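Local coordinates for L-threonine dehydrogenase (Flavobacterium frigidimaris, PDB 2YY7), which probably oxidises the side-chain hydroxyl of L-threonine with bound NAD, as a member of the NAD(P)-dependent epimerase/dehydratase family, at residues M1-I14 with L63-A76. Residues are numbered along the deposited sequence; the frame is centred on the assembly and turned at random.
Sequences MNPKILIIGACGQI and LVEVHKITDIYLMA. With NAD (nicotinamide-adenine-dinucleotide), chain E.
The Tyr73 ring is met obliquely by Ile5, whose CG2 sits 3.4 Å from Tyr73 CD2, while Leu6 O lies at its edge; Thr223 and Met227 of helix 216-228 also touch the Tyr73 side chain. Near the plane of the His67 ring, at its edge, comes Lys4 NZ; the ring's NE2 is held by Glu50. The lysine donates from NZ to His67 O (2.8 Å), 38° above that carbonyl plane, after CG turns away from the backbone N (chi1 -170°) and the chain bends at chi2 and chi4. With an alanine in place of Lys4, His67 O, just past the end of helix 57-66, is likely to lose this donor. Lys4 N also bonds Thr70 OG1 (3.0 Å), and that hydroxyl in turn donates a hydrogen bond to Asp71 OD2; Lys4 O accepts from both Thr70 N and Asp71 N. From there strands 5-8 and 71-74 run parallel, through Leu6 N to Asp71 O (2.9 Å), Tyr73 N to Leu6 O and Ile8 N to Tyr73 O, ending with Met75 N on Ile8 O. On the face opposite Tyr73, Leu6 CB packs on Ile69 CD1 (3.7 Å) and Ile8 CD1 on Ile72 CG2. Ile14 CG2 presses on Met75 CE (3.5 Å). This is the central strand pair of a Rossmann fold: polar bonds fix its start, and the glycine-rich loop after strand 5-8 leads to Gln13 N and Ile14 N, which donate to O1A and O1N of the NAD diphosphate.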
ATOM      1  N   MET A   1       9.538  34.849  -9.678  1.00 41.46           N
ATOM      2  CA  MET A   1       8.965  35.009  -8.311  1.00 41.63           C
ATOM      3  C   MET A   1       9.332  33.826  -7.417  1.00 39.56           C
ATOM      4  O   MET A   1       9.254  32.669  -7.840  1.00 40.36           O
ATOM      5  CB  MET A   1       7.442  35.117  -8.393  1.00 41.85           C
ATOM      6  CG  MET A   1       6.756  35.183  -7.041  1.00 42.63           C
ATOM      7  SD  MET A   1       5.035  34.653  -7.133  1.00 46.66           S
ATOM      8  CE  MET A   1       5.120  33.037  -6.343  1.00 42.29           C
ATOM      9  N   ASN A   2       9.728  34.119  -6.183  1.00 36.47           N
ATOM     10  CA  ASN A   2      10.085  33.070  -5.240  1.00 33.43           C
ATOM     11  C   ASN A   2       8.826  32.409  -4.705  1.00 29.58           C
ATOM     12  O   ASN A   2       7.774  33.037  -4.609  1.00 30.05           O
ATOM     13  CB  ASN A   2      10.900  33.636  -4.074  1.00 34.23           C
ATOM     14  CG  ASN A   2      12.361  33.838  -4.425  1.00 36.82           C
ATOM     15  OD1 ASN A   2      13.155  34.258  -3.588  1.00 40.03           O
ATOM     16  ND2 ASN A   2      12.722  33.536  -5.670  1.00 39.53           N
ATOM     17  N   PRO A   3       8.920  31.124  -4.350  1.00 26.33           N
ATOM     18  CA  PRO A   3       7.754  30.417  -3.827  1.00 23.93           C
ATOM     19  C   PRO A   3       7.425  30.842  -2.403  1.00 20.76           C
ATOM     20  O   PRO A   3       8.263  31.402  -1.698  1.00 19.51           O
ATOM     21  CB  PRO A   3       8.184  28.960  -3.901  1.00 24.09           C
ATOM     22  CG  PRO A   3       9.641  29.047  -3.561  1.00 25.15           C
ATOM     23  CD  PRO A   3      10.099  30.238  -4.385  1.00 26.10           C
ATOM     24  N   LYS A   4       6.190  30.584  -1.997  1.00 18.66           N
ATOM     25  CA  LYS A   4       5.749  30.889  -0.650  1.00 15.50           C
ATOM     26  C   LYS A   4       5.604  29.493  -0.055  1.00 14.03           C
ATOM     27  O   LYS A   4       4.698  28.745  -0.420  1.00 12.43           O
ATOM     28  CB  LYS A   4       4.408  31.618  -0.677  1.00 16.07           C
ATOM     29  CG  LYS A   4       4.009  32.173   0.668  1.00 15.57           C
ATOM     30  CD  LYS A   4       5.068  33.132   1.202  1.00 15.90           C
ATOM     31  CE  LYS A   4       4.648  33.705   2.544  1.00 12.41           C
ATOM     32  NZ  LYS A   4       3.367  34.466   2.420  1.00 12.51           N
ATOM     33  N   ILE A   5       6.504  29.156   0.860  1.00 13.09           N
ATOM     34  CA  ILE A   5       6.554  27.827   1.453  1.00 12.22           C
ATOM     35  C   ILE A   5       5.904  27.612   2.817  1.00 12.30           C
ATOM     36  O   ILE A   5       6.018  28.439   3.719  1.00 12.72           O
ATOM     37  CB  ILE A   5       8.030  27.367   1.555  1.00 11.67           C
ATOM     38  CG1 ILE A   5       8.692  27.452   0.174  1.00 12.40           C
ATOM     39  CG2 ILE A   5       8.105  25.943   2.106  1.00 11.66           C
ATOM     40  CD1 ILE A   5      10.207  27.360   0.202  1.00 11.60           C
ATOM     41  N   LEU A   6       5.233  26.475   2.951  1.00 11.99           N
ATOM     42  CA  LEU A   6       4.609  26.089   4.207  1.00 12.30           C
ATOM     43  C   LEU A   6       5.190  24.737   4.601  1.00 12.98           C
ATOM     44  O   LEU A   6       5.031  23.745   3.882  1.00 12.86           O
ATOM     45  CB  LEU A   6       3.089  25.968   4.066  1.00 12.80           C
ATOM     46  CG  LEU A   6       2.385  25.396   5.304  1.00 13.82           C
ATOM     47  CD1 LEU A   6       2.616  26.314   6.510  1.00 11.32           C
ATOM     48  CD2 LEU A   6       0.894  25.241   5.021  1.00 13.61           C
ATOM     49  N   ILE A   7       5.896  24.705   5.726  1.00 12.47           N
ATOM     50  CA  ILE A   7       6.478  23.464   6.214  1.00 12.53           C
ATOM     51  C   ILE A   7       5.611  22.959   7.364  1.00 11.54           C
ATOM     52  O   ILE A   7       5.491  23.615   8.398  1.00 12.54           O
ATOM     53  CB  ILE A   7       7.917  23.679   6.722  1.00 12.10           C
ATOM     54  CG1 ILE A   7       8.813  24.133   5.567  1.00 15.33           C
ATOM     55  CG2 ILE A   7       8.452  22.386   7.326  1.00 13.72           C
ATOM     56  CD1 ILE A   7      10.191  24.571   5.999  1.00 19.64           C
ATOM     57  N   ILE A   8       4.993  21.801   7.165  1.00 11.28           N
ATOM     58  CA  ILE A   8       4.134  21.202   8.177  1.00 10.93           C
ATOM     59  C   ILE A   8       4.991  20.199   8.946  1.00 11.89           C
ATOM     60  O   ILE A   8       5.570  19.285   8.352  1.00 10.77           O
ATOM     61  CB  ILE A   8       2.931  20.499   7.512  1.00 10.84           C
ATOM     62  CG1 ILE A   8       2.170  21.508   6.646  1.00 10.10           C
ATOM     63  CG2 ILE A   8       1.998  19.914   8.572  1.00  8.13           C
ATOM     64  CD1 ILE A   8       0.976  20.910   5.911  1.00 10.80           C
ATOM     65  N   GLY A   9       5.076  20.388  10.263  1.00 12.28           N
ATOM     66  CA  GLY A   9       5.895  19.532  11.103  1.00 10.66           C
ATOM     67  C   GLY A   9       7.299  20.113  11.115  1.00 10.87           C
ATOM     68  O   GLY A   9       8.285  19.380  11.110  1.00 11.40           O
ATOM     69  N   ALA A  10       7.378  21.443  11.148  1.00 11.20           N
ATOM     70  CA  ALA A  10       8.649  22.162  11.110  1.00 10.74           C
ATOM     71  C   ALA A  10       9.550  22.019  12.329  1.00 12.28           C
ATOM     72  O   ALA A  10      10.744  22.324  12.255  1.00 12.24           O
ATOM     73  CB  ALA A  10       8.388  23.650  10.834  1.00 10.66           C
ATOM     74  N   CYS A  11       8.990  21.564  13.446  1.00 13.09           N
ATOM     75  CA  CYS A  11       9.768  21.404  14.669  1.00 13.14           C
ATOM     76  C   CYS A  11      10.453  20.043  14.785  1.00 12.76           C
ATOM     77  O   CYS A  11      11.153  19.770  15.765  1.00 12.51           O
ATOM     78  CB  CYS A  11       8.865  21.649  15.884  1.00 13.24           C
ATOM     79  SG  CYS A  11       8.222  23.351  15.958  1.00 18.72           S
ATOM     80  N   GLY A  12      10.266  19.199  13.776  1.00 12.18           N
ATOM     81  CA  GLY A  12      10.865  17.876  13.790  1.00 11.12           C
ATOM     82  C   GLY A  12      12.357  17.858  13.513  1.00 11.67           C
ATOM     83  O   GLY A  12      12.978  18.902  13.269  1.00 10.57           O
ATOM     84  N   GLN A  13      12.936  16.660  13.545  1.00 10.65           N
ATOM     85  CA  GLN A  13      14.362  16.487  13.301  1.00 10.31           C
ATOM     86  C   GLN A  13      14.770  17.073  11.946  1.00 10.88           C
ATOM     87  O   GLN A  13      15.793  17.751  11.845  1.00 10.77           O
ATOM     88  CB  GLN A  13      14.749  15.001  13.349  1.00  9.49           C
ATOM     89  CG  GLN A  13      16.270  14.773  13.397  1.00  8.59           C
ATOM     90  CD  GLN A  13      16.687  13.351  13.043  1.00 10.40           C
ATOM     91  OE1 GLN A  13      17.843  12.972  13.221  1.00 14.76           O
ATOM     92  NE2 GLN A  13      15.754  12.568  12.526  1.00 10.93           N
ATOM     93  N   ILE A  14      13.977  16.811  10.907  1.00  9.89           N
ATOM     94  CA  ILE A  14      14.286  17.333   9.576  1.00  9.02           C
ATOM     95  C   ILE A  14      13.779  18.761   9.412  1.00  9.79           C
ATOM     96  O   ILE A  14      14.507  19.643   8.947  1.00  9.81           O
ATOM     97  CB  ILE A  14      13.640  16.487   8.458  1.00  8.99           C
ATOM     98  CG1 ILE A  14      14.049  15.021   8.595  1.00  9.42           C
ATOM     99  CG2 ILE A  14      14.064  17.026   7.092  1.00  9.50           C
ATOM    100  CD1 ILE A  14      13.343  14.099   7.613  1.00  5.68           C
ATOM    101  N   LEU A  63      -4.247  28.153   6.327  1.00 15.61           N
ATOM    102  CA  LEU A  63      -2.885  28.686   6.302  1.00 15.34           C
ATOM    103  C   LEU A  63      -2.443  28.925   4.862  1.00 14.51           C
ATOM    104  O   LEU A  63      -1.718  29.883   4.575  1.00 14.01           O
ATOM    105  CB  LEU A  63      -1.907  27.731   7.000  1.00 15.31           C
ATOM    106  CG  LEU A  63      -2.176  27.464   8.485  1.00 17.02           C
ATOM    107  CD1 LEU A  63      -1.091  26.562   9.061  1.00 17.39           C
ATOM    108  CD2 LEU A  63      -2.222  28.782   9.239  1.00 14.29           C
ATOM    109  N   VAL A  64      -2.875  28.048   3.962  1.00 13.32           N
ATOM    110  CA  VAL A  64      -2.539  28.182   2.550  1.00 13.75           C
ATOM    111  C   VAL A  64      -3.113  29.490   2.026  1.00 15.02           C
ATOM    112  O   VAL A  64      -2.468  30.193   1.249  1.00 14.64           O
ATOM    113  CB  VAL A  64      -3.126  27.023   1.708  1.00 12.84           C
ATOM    114  CG1 VAL A  64      -3.066  27.374   0.220  1.00 14.14           C
ATOM    115  CG2 VAL A  64      -2.344  25.736   1.972  1.00 11.26           C
ATOM    116  N   GLU A  65      -4.328  29.810   2.460  1.00 15.88           N
ATOM    117  CA  GLU A  65      -5.000  31.026   2.024  1.00 18.46           C
ATOM    118  C   GLU A  65      -4.434  32.310   2.651  1.00 17.41           C
ATOM    119  O   GLU A  65      -4.164  33.281   1.940  1.00 16.58           O
ATOM    120  CB  GLU A  65      -6.502  30.909   2.311  1.00 19.98           C
ATOM    121  CG  GLU A  65      -7.381  31.857   1.506  1.00 28.18           C
ATOM    122  CD  GLU A  65      -7.210  33.307   1.911  1.00 39.32           C
ATOM    123  OE1 GLU A  65      -7.402  33.616   3.109  1.00 44.02           O
ATOM    124  OE2 GLU A  65      -6.891  34.137   1.031  1.00 41.20           O
ATOM    125  N   VAL A  66      -4.242  32.321   3.971  1.00 17.09           N
ATOM    126  CA  VAL A  66      -3.722  33.517   4.633  1.00 17.01           C
ATOM    127  C   VAL A  66      -2.244  33.793   4.380  1.00 16.03           C
ATOM    128  O   VAL A  66      -1.786  34.923   4.565  1.00 15.53           O
ATOM    129  CB  VAL A  66      -3.970  33.492   6.162  1.00 17.87           C
ATOM    130  CG1 VAL A  66      -5.461  33.561   6.439  1.00 18.93           C
ATOM    131  CG2 VAL A  66      -3.360  32.254   6.785  1.00 17.24           C
ATOM    132  N   HIS A  67      -1.498  32.772   3.969  1.00 13.97           N
ATOM    133  CA  HIS A  67      -0.082  32.953   3.666  1.00 13.95           C
ATOM    134  C   HIS A  67       0.189  32.758   2.177  1.00 13.01           C
ATOM    135  O   HIS A  67       1.341  32.684   1.751  1.00 13.44           O
ATOM    136  CB  HIS A  67       0.779  31.998   4.502  1.00 13.71           C
ATOM    137  CG  HIS A  67       0.900  32.410   5.938  1.00 14.33           C
ATOM    138  ND1 HIS A  67       1.626  33.510   6.335  1.00 11.77           N
ATOM    139  CD2 HIS A  67       0.357  31.891   7.065  1.00 12.76           C
ATOM    140  CE1 HIS A  67       1.526  33.653   7.645  1.00 14.71           C
ATOM    141  NE2 HIS A  67       0.761  32.684   8.111  1.00 14.05           N
ATOM    142  N   LYS A  68      -0.885  32.681   1.395  1.00 12.89           N
ATOM    143  CA  LYS A  68      -0.796  32.525  -0.058  1.00 12.09           C
ATOM    144  C   LYS A  68       0.306  31.539  -0.442  1.00 11.43           C
ATOM    145  O   LYS A  68       1.214  31.868  -1.209  1.00 10.33           O
ATOM    146  CB  LYS A  68      -0.522  33.886  -0.702  1.00 11.62           C
ATOM    147  CG  LYS A  68      -1.480  34.988  -0.253  1.00 11.00           C
ATOM    148  CD  LYS A  68      -2.918  34.706  -0.682  1.00 10.57           C
ATOM    149  CE  LYS A  68      -3.869  35.783  -0.163  1.00 13.87           C
ATOM    150  NZ  LYS A  68      -5.272  35.570  -0.618  1.00 14.81           N
ATOM    151  N   ILE A  69       0.195  30.326   0.083  1.00 11.20           N
ATOM    152  CA  ILE A  69       1.178  29.269  -0.143  1.00 10.86           C
ATOM    153  C   ILE A  69       1.179  28.665  -1.540  1.00 11.49           C
ATOM    154  O   ILE A  69       0.120  28.420  -2.122  1.00 12.03           O
ATOM    155  CB  ILE A  69       0.967  28.117   0.870  1.00 10.38           C
ATOM    156  CG1 ILE A  69       1.121  28.650   2.300  1.00  9.45           C
ATOM    157  CG2 ILE A  69       1.946  26.970   0.584  1.00  8.44           C
ATOM    158  CD1 ILE A  69       2.473  29.262   2.587  1.00 10.02           C
ATOM    159  N   THR A  70       2.376  28.412  -2.067  1.00 11.93           N
ATOM    160  CA  THR A  70       2.522  27.794  -3.380  1.00 11.90           C
ATOM    161  C   THR A  70       3.146  26.402  -3.230  1.00 11.85           C
ATOM    162  O   THR A  70       2.827  25.496  -3.993  1.00 12.13           O
ATOM    163  CB  THR A  70       3.410  28.642  -4.327  1.00 12.93           C
ATOM    164  OG1 THR A  70       4.741  28.725  -3.802  1.00 14.87           O
ATOM    165  CG2 THR A  70       2.840  30.046  -4.478  1.00 12.57           C
ATOM    166  N   ASP A  71       4.021  26.237  -2.238  1.00 11.01           N
ATOM    167  CA  ASP A  71       4.692  24.959  -1.991  1.00 11.04           C
ATOM    168  C   ASP A  71       4.469  24.432  -0.569  1.00 10.76           C
ATOM    169  O   ASP A  71       4.552  25.181   0.403  1.00 11.67           O
ATOM    170  CB  ASP A  71       6.209  25.081  -2.190  1.00 11.01           C
ATOM    171  CG  ASP A  71       6.604  25.470  -3.602  1.00 13.18           C
ATOM    172  OD1 ASP A  71       7.753  25.149  -3.980  1.00 11.57           O
ATOM    173  OD2 ASP A  71       5.798  26.098  -4.323  1.00 11.11           O
ATOM    174  N   ILE A  72       4.212  23.135  -0.448  1.00 10.21           N
ATOM    175  CA  ILE A  72       4.029  22.531   0.865  1.00  9.63           C
ATOM    176  C   ILE A  72       4.980  21.359   1.064  1.00 10.29           C
ATOM    177  O   ILE A  72       5.076  20.472   0.212  1.00  9.22           O
ATOM    178  CB  ILE A  72       2.581  22.017   1.087  1.00  9.84           C
ATOM    179  CG1 ILE A  72       1.622  23.198   1.250  1.00  7.39           C
ATOM    180  CG2 ILE A  72       2.526  21.119   2.339  1.00 10.10           C
ATOM    181  CD1 ILE A  72       0.210  22.796   1.628  1.00 10.57           C
ATOM    182  N   TYR A  73       5.706  21.390   2.179  1.00  9.24           N
ATOM    183  CA  TYR A  73       6.611  20.311   2.554  1.00  9.39           C
ATOM    184  C   TYR A  73       5.915  19.668   3.757  1.00  8.78           C
ATOM    185  O   TYR A  73       5.930  20.224   4.860  1.00 10.04           O
ATOM    186  CB  TYR A  73       7.984  20.854   2.978  1.00  8.15           C
ATOM    187  CG  TYR A  73       8.810  21.445   1.854  1.00  9.86           C
ATOM    188  CD1 TYR A  73       9.983  20.819   1.417  1.00 10.57           C
ATOM    189  CD2 TYR A  73       8.433  22.639   1.240  1.00  9.89           C
ATOM    190  CE1 TYR A  73      10.764  21.374   0.396  1.00 12.68           C
ATOM    191  CE2 TYR A  73       9.203  23.204   0.216  1.00  8.44           C
ATOM    192  CZ  TYR A  73      10.367  22.567  -0.200  1.00 10.60           C
ATOM    193  OH  TYR A  73      11.126  23.124  -1.206  1.00 10.11           O
ATOM    194  N   LEU A  74       5.282  18.518   3.533  1.00  9.21           N
ATOM    195  CA  LEU A  74       4.564  17.796   4.589  1.00  9.18           C
ATOM    196  C   LEU A  74       5.496  16.826   5.308  1.00  9.48           C
ATOM    197  O   LEU A  74       5.734  15.706   4.845  1.00 10.05           O
ATOM    198  CB  LEU A  74       3.387  17.029   3.985  1.00  8.92           C
ATOM    199  CG  LEU A  74       2.581  16.087   4.890  1.00  9.14           C
ATOM    200  CD1 LEU A  74       1.958  16.858   6.040  1.00  6.12           C
ATOM    201  CD2 LEU A  74       1.501  15.413   4.064  1.00  7.96           C
ATOM    202  N   MET A  75       6.008  17.260   6.450  1.00  9.18           N
ATOM    203  CA  MET A  75       6.941  16.455   7.222  1.00  9.69           C
ATOM    204  C   MET A  75       6.301  15.750   8.406  1.00  9.93           C
ATOM    205  O   MET A  75       6.903  14.854   8.985  1.00 11.20           O
ATOM    206  CB  MET A  75       8.085  17.340   7.721  1.00  8.50           C
ATOM    207  CG  MET A  75       8.675  18.236   6.643  1.00 10.11           C
ATOM    208  SD  MET A  75       9.236  17.305   5.194  1.00 10.78           S
ATOM    209  CE  MET A  75      10.876  16.815   5.726  1.00 11.35           C
ATOM    210  N   ALA A  76       5.085  16.147   8.765  1.00 11.32           N
ATOM    211  CA  ALA A  76       4.398  15.548   9.906  1.00 11.92           C
ATOM    212  C   ALA A  76       3.982  14.102   9.670  1.00 12.64           C
ATOM    213  O   ALA A  76       3.415  13.767   8.632  1.00 15.38           O
ATOM    214  CB  ALA A  76       3.171  16.394  10.288  1.00 11.13           C
TER
HETATM  215  PA  NAD E3001       9.945  14.118  13.784  1.00  9.94           P
HETATM  216  O1A NAD E3001      11.255  14.523  14.365  1.00 10.01           O
HETATM  217  O2A NAD E3001       9.179  13.114  14.568  1.00 10.53           O
HETATM  218  O5B NAD E3001       9.079  15.388  13.404  1.00  8.58           O
HETATM  219  C5B NAD E3001       7.700  15.297  13.190  1.00  3.91           C
HETATM  220  C4B NAD E3001       7.063  16.632  13.486  1.00  5.99           C
HETATM  221  O4B NAD E3001       5.695  16.557  13.079  1.00  7.54           O
HETATM  222  C3B NAD E3001       7.107  16.975  14.994  1.00  7.81           C
HETATM  223  O3B NAD E3001       7.669  18.278  15.224  1.00  8.85           O
HETATM  224  C2B NAD E3001       5.641  16.832  15.423  1.00  7.51           C
HETATM  225  O2B NAD E3001       5.296  17.710  16.480  1.00  8.79           O
HETATM  226  C1B NAD E3001       4.906  17.144  14.111  1.00  8.55           C
HETATM  227  N9A NAD E3001       3.517  16.661  14.108  1.00  8.89           N
HETATM  228  C8A NAD E3001       3.070  15.428  14.581  1.00 10.09           C
HETATM  229  N7A NAD E3001       1.739  15.382  14.421  1.00  8.19           N
HETATM  230  C5A NAD E3001       1.358  16.543  13.843  1.00  9.44           C
HETATM  231  C6A NAD E3001       0.106  17.025  13.496  1.00  8.67           C
HETATM  232  N6A NAD E3001      -0.979  16.339  13.784  1.00  7.69           N
HETATM  233  N1A NAD E3001       0.002  18.275  12.944  1.00  8.28           N
HETATM  234  C2A NAD E3001       1.127  19.057  12.726  1.00  9.67           C
HETATM  235  N3A NAD E3001       2.381  18.607  13.092  1.00  8.46           N
HETATM  236  C4A NAD E3001       2.467  17.356  13.652  1.00  7.80           C
HETATM  237  O3  NAD E3001      10.195  13.415  12.362  1.00  9.50           O
HETATM  238  PN  NAD E3001      11.342  13.713  11.254  1.00  9.35           P
HETATM  239  O1N NAD E3001      11.569  15.182  11.050  1.00  7.46           O
HETATM  240  O2N NAD E3001      12.447  12.760  11.550  1.00 14.18           O
HETATM  241  O5D NAD E3001      10.620  13.142   9.917  1.00  8.59           O
HETATM  242  C5D NAD E3001       9.873  14.014   9.056  1.00  7.19           C
HETATM  243  C4D NAD E3001       9.391  13.199   7.824  1.00  6.92           C
HETATM  244  O4D NAD E3001      10.490  12.540   7.222  1.00  6.26           O
HETATM  245  C3D NAD E3001       8.406  12.080   8.176  1.00  9.06           C
HETATM  246  O3D NAD E3001       7.489  11.928   7.097  1.00 10.26           O
HETATM  247  C2D NAD E3001       9.273  10.843   8.211  1.00  9.11           C
HETATM  248  O2D NAD E3001       8.450   9.713   8.041  1.00 10.15           O
HETATM  249  C1D NAD E3001      10.271  11.119   7.086  1.00  6.43           C
HETATM  250  N1N NAD E3001      11.497  10.310   7.283  1.00  6.65           N
HETATM  251  C2N NAD E3001      12.350  10.601   8.329  1.00  5.39           C
HETATM  252  C3N NAD E3001      13.498   9.836   8.506  1.00  7.35           C
HETATM  253  C7N NAD E3001      14.506  10.201   9.562  1.00  7.03           C
HETATM  254  O7N NAD E3001      15.568   9.322   9.693  1.00  9.20           O
HETATM  255  N7N NAD E3001      14.361  11.275  10.359  1.00 11.22           N
HETATM  256  C4N NAD E3001      13.774   8.761   7.641  1.00  5.97           C
HETATM  257  C5N NAD E3001      12.914   8.496   6.571  1.00  4.61           C
HETATM  258  C6N NAD E3001      11.771   9.254   6.408  1.00  2.20           C